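Local coordinates for protein endoglycosidase (PDB 6Q64) that probably hydrolyses O-glycosidic bonds in complex N-glycans, as a family 18 glycoside hydrolase of a gut Bacteroides, at residues A116-K119 against F120-V124; D188-G192 against Y193-G197; T219-A222 against R223-A227; A351-G355 against N356-P360. The protein carries 1 engineered substitution. One frame throughout, in Å; residues are numbered along the deposited sequence.

All four contacts are local, each within one unbroken run of a parallel alpha/beta barrel. Contacts 1, 3 and 4 lie on three outer helices, 112-123, 211-224 and 346-358, and are partly buried, each with a buried side and an exposed one. Contact 2 is a surface contact in the loop that follows strand 184-189, on the opposite side of the chain's centre from contacts 1 and 4. Chemistry follows place: regular helical bonds with a leucine-amide contact in contact 1, a turn gathered on one carbonyl in contact 2, a helix end flanked by bridged arginines in contact 3, and a pi-type turn with clustered aromatics in contact 4.

Contact 1 (A116-K119 against F120-V124); sequences ADLK and FFQEV
Leu118 and Gln122, one helical turn apart, make the main side-chain contact here. The amide end of Gln122 is laid against the branch point and one methyl of Leu118, with Gln122 NE2 3.4 Å from both Leu118 CG and Leu118 CD1, and the two chains cross obliquely. Different first torsions bring them together: Leu118 keeps CG trans to its own amide nitrogen (chi1 179°), whereas Gln122 sets CG beside its backbone N (chi1 -70°) and then runs extended. On the way, Gln122 CG passes 3.2 Å from Leu118 O, the oxygen that also accepts the backbone N-H of Gln122 at 2.8 Å. The leucine flanks the amide, while Gln122 NE2 donates to Asn181 O, just ahead of strand 184-189.

On the exposed side, Lys119 and Glu123 have the same spacing without a salt bridge. The lysine chain bends at chi2 and chi3, and Lys119 NZ stays 5.6 Å from Glu123 OE1, so any attraction is probably weak. Glu123 CB rests 3.3 Å from Lys119 O.

The buried side is aromatic and acidic. Val124 CB sits over the centre of the Phe120 ring, 3.9 Å above its plane, and Lys92 makes a cation-pi contact with that ring. Phe121 N gives Asp117 O a nearly straight bond of 2.9 Å (170° at the hydrogen). The Asp117 carboxylate turns away to Trp80 NE1 and the backbone N-H groups of Leu91 and Lys92. This is an amphipathic helix, the crossover of the beta-alpha-beta unit 100-102, 112-123, 128-135 in a TIM barrel.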
loop_
_atom_site.group_PDB
_atom_site.type_symbol
_atom_site.label_atom_id
_atom_site.label_comp_id
_atom_site.label_asym_id
_atom_site.label_seq_id
_atom_site.Cartn_x
_atom_site.Cartn_y
_atom_site.Cartn_z
ATOM N N ALA A 116 16.517 -6.834 9.527
ATOM C CA ALA A 116 16.629 -6.157 10.853
ATOM C C ALA A 116 15.844 -4.839 10.893
ATOM O O ALA A 116 15.282 -4.526 11.966
ATOM C CB ALA A 116 18.072 -5.890 11.190
ATOM N N ASP A 117 15.927 -4.066 9.804
ATOM C CA ASP A 117 15.185 -2.805 9.552
ATOM C C ASP A 117 13.699 -3.128 9.714
ATOM O O ASP A 117 13.034 -2.564 10.596
ATOM C CB ASP A 117 15.496 -2.263 8.147
ATOM C CG ASP A 117 14.918 -0.854 7.873
ATOM O OD1 ASP A 117 14.574 -0.168 8.862
ATOM O OD2 ASP A 117 14.792 -0.454 6.667
ATOM N N LEU A 118 13.232 -4.087 8.916
ATOM C CA LEU A 118 11.856 -4.624 8.944
ATOM C C LEU A 118 11.486 -5.063 10.367
ATOM O O LEU A 118 10.368 -4.729 10.797
ATOM C CB LEU A 118 11.780 -5.789 7.959
ATOM C CG LEU A 118 10.415 -6.467 7.878
ATOM C CD1 LEU A 118 9.386 -5.492 7.336
ATOM C CD2 LEU A 118 10.468 -7.724 7.028
ATOM N N LYS A 119 12.354 -5.788 11.078
ATOM C CA LYS A 119 11.991 -6.337 12.418
ATOM C C LYS A 119 11.641 -5.151 13.332
ATOM O O LYS A 119 10.647 -5.252 14.096
ATOM C CB LYS A 119 13.083 -7.257 12.981
ATOM C CG LYS A 119 12.840 -7.784 14.400
ATOM C CD LYS A 119 13.406 -9.167 14.702
ATOM C CE LYS A 119 12.651 -10.257 13.945
ATOM N NZ LYS A 119 13.394 -11.545 13.894
ATOM N N PHE A 120 12.394 -4.050 13.221
ATOM C CA PHE A 120 12.275 -2.851 14.092
ATOM C C PHE A 120 10.988 -2.116 13.702
ATOM O O PHE A 120 10.105 -1.853 14.556
ATOM C CB PHE A 120 13.521 -1.963 13.968
ATOM C CG PHE A 120 13.496 -0.801 14.912
ATOM C CD1 PHE A 120 12.827 0.355 14.586
ATOM C CD2 PHE A 120 14.050 -0.899 16.169
ATOM C CE1 PHE A 120 12.752 1.404 15.486
ATOM C CE2 PHE A 120 13.982 0.155 17.066
ATOM C CZ PHE A 120 13.331 1.304 16.721
ATOM N N PHE A 121 10.880 -1.818 12.411
ATOM C CA PHE A 121 9.672 -1.255 11.758
ATOM C C PHE A 121 8.400 -1.981 12.212
ATOM O O PHE A 121 7.411 -1.313 12.477
ATOM C CB PHE A 121 9.787 -1.364 10.244
ATOM C CG PHE A 121 8.704 -0.629 9.502
ATOM C CD1 PHE A 121 8.527 0.725 9.665
ATOM C CD2 PHE A 121 7.860 -1.283 8.626
ATOM C CE1 PHE A 121 7.560 1.408 8.946
ATOM C CE2 PHE A 121 6.893 -0.597 7.923
ATOM C CZ PHE A 121 6.751 0.751 8.076
ATOM N N GLN A 122 8.419 -3.309 12.272
ATOM C CA GLN A 122 7.231 -4.109 12.644
ATOM C C GLN A 122 6.986 -4.045 14.146
ATOM O O GLN A 122 5.887 -3.720 14.487
ATOM C CB GLN A 122 7.375 -5.557 12.193
ATOM C CG GLN A 122 7.294 -5.746 10.689
ATOM C CD GLN A 122 7.760 -7.130 10.329
ATOM O OE1 GLN A 122 8.425 -7.820 11.114
ATOM N NE2 GLN A 122 7.398 -7.546 9.126
ATOM N N GLU A 123 7.965 -4.375 14.988
ATOM C CA GLU A 123 7.786 -4.685 16.439
ATOM C C GLU A 123 7.756 -3.425 17.327
ATOM O O GLU A 123 7.136 -3.457 18.413
ATOM C CB GLU A 123 8.950 -5.550 16.908
ATOM C CG GLU A 123 8.828 -7.018 16.530
ATOM C CD GLU A 123 9.713 -7.967 17.337
ATOM O OE1 GLU A 123 9.525 -9.197 17.216
ATOM O OE2 GLU A 123 10.589 -7.477 18.094
ATOM N N VAL A 124 8.460 -2.366 16.931
ATOM C CA VAL A 124 8.657 -1.154 17.775
ATOM C C VAL A 124 7.755 -0.062 17.215
ATOM O O VAL A 124 6.933 0.452 17.963
ATOM C CB VAL A 124 10.138 -0.715 17.814
ATOM C CG1 VAL A 124 10.301 0.667 18.412
ATOM C CG2 VAL A 124 11.001 -1.707 18.556
#

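Contact 2 (D188-G192 against Y193-G197); sequences DYQPG and YGHSG. Engineered in segment 188-192: Gln190 (natural residue Glu).
Gln190 and His195 meet where the chain folds back on itself. Gln190 O is gripped by His195 N at 2.8 Å, with the donor tilted 18° from the carbonyl plane, and His195 CB comes within 3.1 Å of the same oxygen. Tyr193 N adds a weak bond of 3.5 Å to Gln190 O and closes a type II beta turn, in which Gly192 takes the positive phi (63°) that suits glycine. The tight side continues at Pro191, whose CB packs 3.5 Å from Ser196 OG; that hydroxyl is hydrogen-bonded to Ala200 O.

The solvent side is looser. Tyr193 is exposed; apart from its neighbour Gly192, its ring edge meets residues 188-192 at Gln190 CG, 3.7 Å from Tyr193 CD2 and close to the ring plane. With CG beside its backbone N, chi1 -62° carries the ring obliquely past the Gln190 chain. Gln190 is an engineered residue, glutamate in nature, at the end of a sequence that fits the family 18 DxxDxDxE signature; in relatives that glutamate is the catalytic acid.

Behind the turn, strand 184-189 lies between strands 128-135 and 230-235, with backbone hydrogen bonds between Asp188 and Ile135 and between Tyr189 and Asp234. His195 reaches Ile134, Pro191 touches Gln236, and the loop runs on toward helix 211-224.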
loop_
_atom_site.group_PDB
_atom_site.type_symbol
_atom_site.label_atom_id
_atom_site.label_comp_id
_atom_site.label_asym_id
_atom_site.label_seq_id
_atom_site.Cartn_x
_atom_site.Cartn_y
_atom_site.Cartn_z
ATOM N N ASP A 188 -1.188 -5.076 -7.722
ATOM C CA ASP A 188 -1.256 -3.979 -8.724
ATOM C C ASP A 188 -2.098 -4.520 -9.881
ATOM O O ASP A 188 -1.529 -5.264 -10.734
ATOM C CB ASP A 188 0.130 -3.477 -9.162
ATOM C CG ASP A 188 0.110 -2.198 -10.003
ATOM O OD1 ASP A 188 -0.998 -1.719 -10.333
ATOM O OD2 ASP A 188 1.211 -1.679 -10.337
ATOM N N TYR A 189 -3.397 -4.177 -9.894
ATOM C CA TYR A 189 -4.409 -4.688 -10.868
ATOM C C TYR A 189 -4.744 -3.596 -11.885
ATOM O O TYR A 189 -5.419 -2.635 -11.481
ATOM C CB TYR A 189 -5.657 -5.201 -10.141
ATOM C CG TYR A 189 -6.450 -6.244 -10.892
ATOM C CD1 TYR A 189 -5.935 -7.511 -11.109
ATOM C CD2 TYR A 189 -7.728 -5.977 -11.375
ATOM C CE1 TYR A 189 -6.657 -8.482 -11.786
ATOM C CE2 TYR A 189 -8.472 -6.937 -12.043
ATOM C CZ TYR A 189 -7.927 -8.195 -12.258
ATOM O OH TYR A 189 -8.643 -9.159 -12.905
ATOM N N GLN A 190 -4.290 -3.756 -13.140
ATOM C CA GLN A 190 -4.430 -2.732 -14.213
ATOM C C GLN A 190 -4.695 -3.394 -15.564
ATOM O O GLN A 190 -3.990 -3.145 -16.539
ATOM C CB GLN A 190 -3.206 -1.811 -14.215
ATOM C CG GLN A 190 -3.478 -0.497 -13.498
ATOM C CD GLN A 190 -2.233 0.286 -13.180
ATOM O OE1 GLN A 190 -1.956 0.597 -12.024
ATOM N NE2 GLN A 190 -1.472 0.599 -14.215
ATOM N N PRO A 191 -5.791 -4.179 -15.705
ATOM C CA PRO A 191 -6.271 -4.567 -17.027
ATOM C C PRO A 191 -6.880 -3.274 -17.555
ATOM O O PRO A 191 -7.245 -2.456 -16.745
ATOM C CB PRO A 191 -7.316 -5.631 -16.718
ATOM C CG PRO A 191 -7.887 -5.158 -15.382
ATOM C CD PRO A 191 -6.680 -4.655 -14.628
ATOM N N GLY A 192 -6.917 -3.068 -18.861
ATOM C CA GLY A 192 -7.535 -1.840 -19.399
ATOM C C GLY A 192 -6.803 -0.575 -18.968
ATOM O O GLY A 192 -7.366 0.515 -19.147
ATOM N N TYR A 193 -5.605 -0.717 -18.391
ATOM C CA TYR A 193 -4.472 0.207 -18.633
ATOM C C TYR A 193 -3.308 -0.586 -19.244
ATOM O O TYR A 193 -2.159 -0.252 -18.979
ATOM C CB TYR A 193 -4.131 0.967 -17.356
ATOM C CG TYR A 193 -5.255 1.824 -16.848
ATOM C CD1 TYR A 193 -5.983 2.650 -17.694
ATOM C CD2 TYR A 193 -5.588 1.815 -15.506
ATOM C CE1 TYR A 193 -7.033 3.425 -17.220
ATOM C CE2 TYR A 193 -6.618 2.596 -15.008
ATOM C CZ TYR A 193 -7.342 3.402 -15.868
ATOM O OH TYR A 193 -8.352 4.156 -15.353
ATOM N N GLY A 194 -3.616 -1.597 -20.057
ATOM C CA GLY A 194 -2.631 -2.394 -20.795
ATOM C C GLY A 194 -2.151 -3.618 -20.032
ATOM O O GLY A 194 -1.463 -4.432 -20.647
ATOM N N HIS A 195 -2.473 -3.807 -18.756
ATOM C CA HIS A 195 -1.928 -4.978 -18.012
ATOM C C HIS A 195 -2.986 -6.066 -17.868
ATOM O O HIS A 195 -3.268 -6.505 -16.727
ATOM C CB HIS A 195 -1.234 -4.534 -16.726
ATOM C CG HIS A 195 0.011 -3.823 -17.098
ATOM N ND1 HIS A 195 0.123 -2.449 -17.019
ATOM C CD2 HIS A 195 1.128 -4.282 -17.702
ATOM C CE1 HIS A 195 1.298 -2.091 -17.495
ATOM N NE2 HIS A 195 1.927 -3.204 -17.930
ATOM N N SER A 196 -3.479 -6.509 -19.020
ATOM C CA SER A 196 -4.522 -7.547 -19.176
ATOM C C SER A 196 -3.865 -8.860 -19.599
ATOM O O SER A 196 -2.991 -8.797 -20.473
ATOM C CB SER A 196 -5.528 -7.092 -20.178
ATOM O OG SER A 196 -6.821 -7.415 -19.713
ATOM N N GLY A 197 -4.262 -9.995 -19.015
ATOM C CA GLY A 197 -3.575 -11.284 -19.239
ATOM C C GLY A 197 -4.443 -12.492 -18.936
ATOM O O GLY A 197 -5.670 -12.390 -19.087
#

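Contact 3 (T219-A222 against R223-A227); sequences TLSA and RLRPA
Arg225 lies one turn beyond Ser221 and folds back alongside it. Its CB sits 3.2 Å from Ser221 O, the oxygen that accepts Arg225 N at 2.9 Å. CG is trans to the backbone N (chi1 -171°), CD carries the chain on, and a bend at chi3 brings the flat end over the serine: Ser221 OG stands 4.1 Å above the guanidinium plane, over its centre, with NE and CZ nearest. At the tip, NH1 donates to Lys246 O and NH2 forms a salt bridge with Asp249, tying the helix end to the chain ahead of strand 251-254.

Leu220 O takes two N-H groups. Leu224 N approaches almost straight at 2.9 Å (177° at the hydrogen), while Arg223 N comes at 3.1 Å from above the carbonyl plane. Leu224 holds CG in the crowded position between its backbone N and carbonyl carbon (chi1 55°), which puts Leu224 CG 3.1 Å from Leu220 O and CD1 close behind. A serine in place of Leu224 would probably uncover this twice-bonded carbonyl and open a gap beside Arg229, which the leucine also touches.

Farther on, Pro226 has no N-H to offer Ala222 O; its CG lies 3.1 Å from that oxygen instead. Arg223 points the other way, to Asp175 and Glu178 of helix 162-179. The arrangement is that of the C-terminal turn of an outer TIM-barrel helix, where a proline cannot supply the next i+4 N-H and two arginines reach out to acidic partners on neighbouring elements.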
loop_
_atom_site.group_PDB
_atom_site.type_symbol
_atom_site.label_atom_id
_atom_site.label_comp_id
_atom_site.label_asym_id
_atom_site.label_seq_id
_atom_site.Cartn_x
_atom_site.Cartn_y
_atom_site.Cartn_z
ATOM N N THR A 219 -7.579 -17.500 -2.006
ATOM C CA THR A 219 -6.443 -18.324 -1.500
ATOM C C THR A 219 -5.465 -17.469 -0.692
ATOM O O THR A 219 -4.992 -17.951 0.340
ATOM C CB THR A 219 -5.626 -19.003 -2.603
ATOM O OG1 THR A 219 -6.482 -19.691 -3.520
ATOM C CG2 THR A 219 -4.628 -19.981 -2.019
ATOM N N LEU A 220 -5.170 -16.252 -1.144
ATOM C CA LEU A 220 -4.386 -15.273 -0.347
ATOM C C LEU A 220 -5.119 -14.958 0.965
ATOM O O LEU A 220 -4.486 -15.132 2.001
ATOM C CB LEU A 220 -4.134 -14.021 -1.179
ATOM C CG LEU A 220 -3.294 -14.245 -2.431
ATOM C CD1 LEU A 220 -3.296 -13.024 -3.338
ATOM C CD2 LEU A 220 -1.873 -14.612 -2.046
ATOM N N SER A 221 -6.403 -14.573 0.959
ATOM C CA SER A 221 -7.137 -14.290 2.223
ATOM C C SER A 221 -7.082 -15.510 3.144
ATOM O O SER A 221 -6.756 -15.326 4.327
ATOM C CB SER A 221 -8.564 -13.816 2.040
ATOM O OG SER A 221 -8.667 -12.431 2.390
ATOM N N ALA A 222 -7.357 -16.710 2.634
ATOM C CA ALA A 222 -7.521 -17.917 3.480
ATOM C C ALA A 222 -6.263 -18.049 4.321
ATOM O O ALA A 222 -6.344 -18.459 5.497
ATOM C CB ALA A 222 -7.746 -19.158 2.643
ATOM N N ARG A 223 -5.141 -17.684 3.707
ATOM C CA ARG A 223 -3.810 -17.960 4.281
ATOM C C ARG A 223 -3.376 -16.787 5.149
ATOM O O ARG A 223 -3.116 -16.999 6.347
ATOM C CB ARG A 223 -2.784 -18.283 3.197
ATOM C CG ARG A 223 -1.773 -19.292 3.711
ATOM C CD ARG A 223 -0.996 -19.991 2.633
ATOM N NE ARG A 223 0.392 -20.076 3.053
ATOM C CZ ARG A 223 1.368 -20.581 2.313
ATOM N NH1 ARG A 223 2.610 -20.601 2.773
ATOM N NH2 ARG A 223 1.097 -21.065 1.111
ATOM N N LEU A 224 -3.324 -15.586 4.599
ATOM C CA LEU A 224 -2.617 -14.505 5.312
ATOM C C LEU A 224 -3.603 -13.670 6.144
ATOM O O LEU A 224 -3.138 -12.895 7.009
ATOM C CB LEU A 224 -1.724 -13.742 4.320
ATOM C CG LEU A 224 -2.384 -13.171 3.083
ATOM C CD1 LEU A 224 -3.446 -12.234 3.532
ATOM C CD2 LEU A 224 -1.388 -12.462 2.177
ATOM N N ARG A 225 -4.910 -13.894 6.047
ATOM C CA ARG A 225 -5.817 -13.180 6.991
ATOM C C ARG A 225 -5.715 -13.760 8.406
ATOM O O ARG A 225 -5.560 -13.026 9.377
ATOM C CB ARG A 225 -7.279 -13.131 6.540
ATOM C CG ARG A 225 -8.089 -12.204 7.439
ATOM C CD ARG A 225 -9.370 -11.699 6.844
ATOM N NE ARG A 225 -9.164 -10.532 6.018
ATOM C CZ ARG A 225 -10.131 -9.940 5.346
ATOM N NH1 ARG A 225 -11.345 -10.440 5.377
ATOM N NH2 ARG A 225 -9.901 -8.877 4.604
ATOM N N PRO A 226 -5.853 -15.082 8.619
ATOM C CA PRO A 226 -5.728 -15.604 9.978
ATOM C C PRO A 226 -4.312 -15.374 10.543
ATOM O O PRO A 226 -4.128 -15.574 11.712
ATOM C CB PRO A 226 -6.113 -17.096 9.869
ATOM C CG PRO A 226 -6.051 -17.428 8.371
ATOM C CD PRO A 226 -6.154 -16.114 7.615
ATOM N N ALA A 227 -3.346 -14.944 9.729
ATOM C CA ALA A 227 -1.955 -14.698 10.190
ATOM C C ALA A 227 -1.786 -13.237 10.645
ATOM O O ALA A 227 -0.670 -12.856 10.965
ATOM C CB ALA A 227 -0.958 -15.078 9.105
#

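Contact 4 (A351-G355 against N356-P360); sequences ALYFG and NQVYP
The last turns of helix 346-358 widen into a pi-type turn, where residues 352-355 meet 356-359. Tyr353 O marks the widening by accepting two N-H groups: Val358 N, in the carbonyl plane at 3.0 Å, and Gln357 N, from above it at 2.9 Å. Tyr359 N follows the same wider spacing to Phe354 O.

Asn356 bends back on the preceding turn. With CG beside its backbone N (chi1 -70°), its ND2 reaches a lone pair of Leu352 O at 2.9 Å, and that oxygen lies close to the amide plane. Asn356 N adds a weak bond to Leu352 O, while OD1 accepts from Val71 N, just before strand 72-76, so both ends of the amide are held. A leucine in place of Asn356 would probably leave Val71 N without this acceptor and Leu352 O with only the weak backbone bond of the pair.

Val358 lies beside Phe354 and points the same way. Its CG2 makes an off-centre CH-pi contact, 4.1 Å from the centroid of the Phe354 ring. At the edge of the Tyr353 ring, CE1 meets Gln357 OE1 at 3.4 Å. On the other flank Phe354 CD2 touches Tyr359 CE1 at 3.8 Å, the two rings inclined at 44°. Tyr359 is the first residue to leave helical angles, and its OH is hydrogen-bonded to Glu304. A pi-type turn thus ends the last helix of this TIM barrel, packed through Ala351 and Leu352 on Ile330 of strand 329-333.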
loop_
_atom_site.group_PDB
_atom_site.type_symbol
_atom_site.label_atom_id
_atom_site.label_comp_id
_atom_site.label_asym_id
_atom_site.label_seq_id
_atom_site.Cartn_x
_atom_site.Cartn_y
_atom_site.Cartn_z
ATOM N N ALA A 351 0.738 16.478 5.044
ATOM C CA ALA A 351 -0.539 15.880 4.605
ATOM C C ALA A 351 -1.162 15.173 5.804
ATOM O O ALA A 351 -2.265 15.566 6.185
ATOM C CB ALA A 351 -0.323 14.960 3.443
ATOM N N LEU A 352 -0.442 14.266 6.462
ATOM C CA LEU A 352 -0.995 13.495 7.617
ATOM C C LEU A 352 -1.274 14.406 8.806
ATOM O O LEU A 352 -2.129 14.052 9.604
ATOM C CB LEU A 352 -0.040 12.365 7.977
ATOM C CG LEU A 352 0.163 11.409 6.809
ATOM C CD1 LEU A 352 1.174 10.341 7.116
ATOM C CD2 LEU A 352 -1.174 10.776 6.435
ATOM N N TYR A 353 -0.611 15.548 8.893
ATOM C CA TYR A 353 -0.850 16.519 9.976
ATOM C C TYR A 353 -2.175 17.217 9.666
ATOM O O TYR A 353 -2.991 17.473 10.578
ATOM C CB TYR A 353 0.331 17.489 10.103
ATOM C CG TYR A 353 0.025 18.712 10.945
ATOM C CD1 TYR A 353 -0.147 18.600 12.318
ATOM C CD2 TYR A 353 -0.069 19.974 10.374
ATOM C CE1 TYR A 353 -0.466 19.706 13.098
ATOM C CE2 TYR A 353 -0.379 21.082 11.138
ATOM C CZ TYR A 353 -0.607 20.948 12.499
ATOM O OH TYR A 353 -0.880 22.055 13.253
ATOM N N PHE A 354 -2.383 17.530 8.387
ATOM C CA PHE A 354 -3.638 18.160 7.880
ATOM C C PHE A 354 -4.803 17.156 8.077
ATOM O O PHE A 354 -5.752 17.469 8.770
ATOM C CB PHE A 354 -3.401 18.700 6.460
ATOM C CG PHE A 354 -2.923 20.130 6.428
ATOM C CD1 PHE A 354 -1.834 20.540 7.179
ATOM C CD2 PHE A 354 -3.562 21.087 5.664
ATOM C CE1 PHE A 354 -1.412 21.864 7.162
ATOM C CE2 PHE A 354 -3.147 22.409 5.662
ATOM C CZ PHE A 354 -2.064 22.792 6.401
ATOM N N GLY A 355 -4.640 15.914 7.640
ATOM C CA GLY A 355 -5.668 14.868 7.722
ATOM C C GLY A 355 -6.072 14.491 9.135
ATOM O O GLY A 355 -7.260 14.175 9.334
ATOM N N ASN A 356 -5.141 14.525 10.082
ATOM C CA ASN A 356 -5.318 13.954 11.442
ATOM C C ASN A 356 -5.395 15.054 12.508
ATOM O O ASN A 356 -5.871 14.736 13.581
ATOM C CB ASN A 356 -4.223 12.937 11.726
ATOM C CG ASN A 356 -4.411 11.700 10.882
ATOM O OD1 ASN A 356 -5.349 10.952 11.120
ATOM N ND2 ASN A 356 -3.578 11.499 9.868
ATOM N N GLN A 357 -4.966 16.295 12.268
ATOM C CA GLN A 357 -5.072 17.324 13.333
ATOM C C GLN A 357 -5.744 18.570 12.827
ATOM O O GLN A 357 -6.658 19.018 13.544
ATOM C CB GLN A 357 -3.733 17.743 13.908
ATOM C CG GLN A 357 -3.196 16.643 14.795
ATOM C CD GLN A 357 -1.801 16.855 15.340
ATOM O OE1 GLN A 357 -1.461 17.944 15.861
ATOM N NE2 GLN A 357 -1.045 15.754 15.273
ATOM N N VAL A 358 -5.269 19.135 11.719
ATOM C CA VAL A 358 -5.737 20.491 11.311
ATOM C C VAL A 358 -7.244 20.389 11.032
ATOM O O VAL A 358 -7.985 21.221 11.529
ATOM C CB VAL A 358 -4.951 21.057 10.111
ATOM C CG1 VAL A 358 -5.450 22.437 9.717
ATOM C CG2 VAL A 358 -3.448 21.094 10.368
ATOM N N TYR A 359 -7.653 19.350 10.300
ATOM C CA TYR A 359 -9.028 19.086 9.833
ATOM C C TYR A 359 -9.473 17.721 10.337
ATOM O O TYR A 359 -9.526 16.751 9.590
ATOM C CB TYR A 359 -9.079 19.096 8.309
ATOM C CG TYR A 359 -8.750 20.410 7.665
ATOM C CD1 TYR A 359 -7.444 20.750 7.348
ATOM C CD2 TYR A 359 -9.749 21.286 7.298
ATOM C CE1 TYR A 359 -7.143 21.961 6.730
ATOM C CE2 TYR A 359 -9.463 22.506 6.701
ATOM C CZ TYR A 359 -8.157 22.851 6.418
ATOM O OH TYR A 359 -7.898 24.023 5.788
ATOM N N PRO A 360 -9.797 17.585 11.630
ATOM C CA PRO A 360 -10.163 16.280 12.170
ATOM C C PRO A 360 -11.363 15.706 11.400
ATOM O O PRO A 360 -12.272 16.409 11.127
ATOM C CB PRO A 360 -10.489 16.490 13.652
ATOM C CG PRO A 360 -10.251 17.978 13.908
ATOM C CD PRO A 360 -9.834 18.660 12.616
#